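Local atomic coordinates of fibronectin type-III domain-containing protein (Caldanaerobacter subterraneus subsp. tengcongensis, PDB entry 7JGT), a protein that is of unknown function but includes this fibronectin type III domain, whose extreme thermal stability owes something to surface salt bridges. Residues Phe69-Val74 / Asn81-Ser86. The protein carries 1 engineered substitution. Residues are numbered along the deposited sequence; the frame is centred on the assembly and turned at random.
Sequences FALRAV and NFVTAS
Phe-69 and Ala-85 form a hydrogen-bonded antiparallel pair with unequal arms: Phe-69 N to Ala-85 O measures 2.9 Å and is almost straight, whereas the return bond from Ala-85 N to Phe-69 O is weak at 3.3 Å. At Ala-70, a non-hydrogen-bonded partner of Thr-84, the methyl lies over one face of the Phe-82 ring; its CB is 3.9 Å from the ring centroid and 25° off the normal, which meets the criteria for a CH-pi contact. Leu-71 N donates to Val-83 O (2.8 Å) and Val-83 N to Leu-71 O (2.9 Å), and the two side chains run side by side on the face shared with Phe-69. Arg-72 is extended from CG to NE, and its aliphatic chain crosses the Phe-82 ring obliquely, Arg-72 CD 3.4 Å from Phe-82 CE1, while the guanidinium is only 14° from the ring plane. With CG anti to its own carbonyl carbon (chi1 -86°), Phe-82 swings its ring toward strand 66-75. Replacing Phe-82 by alanine would probably cost the Ala-70 methyl its CH-pi partner and leave the Arg-72 aliphatic chain less tightly confined. Beyond the pair, Tyr-38 and Tyr-45 also meet the Phe-82 ring, and Arg-72 NH2 forms a salt bridge with Glu-36. In the four-stranded sheet of this fibronectin type III beta sandwich, 78-88 is an outermost strand within the chain, next to its hairpin partner 66-75, which pairs with 34-41 on its other side.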
# COMPACT_ATOMS: atom_id res chain seq x y z
N PHE A 69 4.95 3.37 1.52
CA PHE A 69 3.50 3.37 1.37
C PHE A 69 2.83 3.18 2.72
O PHE A 69 3.42 2.65 3.67
CB PHE A 69 3.06 2.29 0.37
CG PHE A 69 3.63 2.47 -1.01
CD1 PHE A 69 3.02 3.30 -1.93
CD2 PHE A 69 4.81 1.84 -1.38
CE1 PHE A 69 3.56 3.47 -3.19
CE2 PHE A 69 5.35 2.01 -2.65
CZ PHE A 69 4.73 2.82 -3.55
N ALA A 70 1.60 3.65 2.83
CA ALA A 70 0.77 3.41 4.00
C ALA A 70 -0.51 2.74 3.53
O ALA A 70 -1.12 3.18 2.55
CB ALA A 70 0.46 4.71 4.75
N LEU A 71 -0.92 1.69 4.23
CA LEU A 71 -2.08 0.90 3.89
C LEU A 71 -3.03 0.88 5.08
O LEU A 71 -2.60 0.73 6.22
CB LEU A 71 -1.67 -0.54 3.53
CG LEU A 71 -2.80 -1.55 3.28
CD1 LEU A 71 -3.33 -1.44 1.87
CD2 LEU A 71 -2.29 -2.96 3.59
N ARG A 72 -4.33 1.01 4.81
CA ARG A 72 -5.33 0.82 5.84
C ARG A 72 -6.55 0.13 5.25
O ARG A 72 -6.81 0.21 4.04
CB ARG A 72 -5.74 2.15 6.49
CG ARG A 72 -6.43 3.11 5.52
CD ARG A 72 -6.57 4.49 6.15
NE ARG A 72 -7.45 5.38 5.40
CZ ARG A 72 -7.90 6.54 5.87
NH1 ARG A 72 -7.56 6.93 7.09
NH2 ARG A 72 -8.70 7.30 5.13
N ALA A 73 -7.29 -0.55 6.11
CA ALA A 73 -8.55 -1.20 5.77
C ALA A 73 -9.71 -0.31 6.20
O ALA A 73 -9.60 0.43 7.19
CB ALA A 73 -8.68 -2.55 6.45
N VAL A 74 -10.82 -0.39 5.47
CA VAL A 74 -11.96 0.49 5.69
C VAL A 74 -13.26 -0.32 5.67
O VAL A 74 -13.40 -1.28 4.91
CB VAL A 74 -12.02 1.62 4.65
CG1 VAL A 74 -13.06 2.63 5.07
CG2 VAL A 74 -10.65 2.31 4.52
N ASN A 81 -6.18 1.86 11.56
CA ASN A 81 -4.90 2.54 11.54
C ASN A 81 -4.06 2.09 10.35
O ASN A 81 -4.35 1.08 9.70
CB ASN A 81 -4.13 2.29 12.84
CG ASN A 81 -4.77 2.97 14.03
OD1 ASN A 81 -5.49 3.96 13.87
ND2 ASN A 81 -4.52 2.44 15.22
N PHE A 82 -3.00 2.85 10.09
CA PHE A 82 -2.08 2.59 8.99
C PHE A 82 -1.03 1.56 9.37
O PHE A 82 -0.56 1.50 10.51
CB PHE A 82 -1.37 3.87 8.59
CG PHE A 82 -2.11 4.69 7.60
CD1 PHE A 82 -2.57 4.14 6.42
CD2 PHE A 82 -2.35 6.03 7.85
CE1 PHE A 82 -3.26 4.90 5.49
CE2 PHE A 82 -3.04 6.80 6.93
CZ PHE A 82 -3.49 6.23 5.75
N VAL A 83 -0.64 0.75 8.38
CA VAL A 83 0.60 -0.01 8.42
C VAL A 83 1.45 0.45 7.26
O VAL A 83 0.94 0.89 6.23
CB VAL A 83 0.35 -1.54 8.37
CG1 VAL A 83 -0.37 -1.96 9.63
CG2 VAL A 83 -0.47 -1.92 7.15
N THR A 84 2.77 0.36 7.42
CA THR A 84 3.67 0.91 6.41
C THR A 84 4.67 -0.14 5.96
O THR A 84 4.92 -1.13 6.66
CB THR A 84 4.41 2.16 6.92
OG1 THR A 84 5.11 1.83 8.13
CG2 THR A 84 3.43 3.28 7.20
N ALA A 85 5.22 0.09 4.77
CA ALA A 85 6.24 -0.75 4.18
C ALA A 85 6.87 0.04 3.04
O ALA A 85 6.30 1.03 2.57
CB ALA A 85 5.67 -2.08 3.67
N SER A 86 8.05 -0.39 2.61
CA SER A 86 8.76 0.37 1.59
C SER A 86 9.62 -0.55 0.74
O SER A 86 9.86 -1.72 1.07
CB SER A 86 9.58 1.49 2.24
OG SER A 86 10.65 0.95 3.01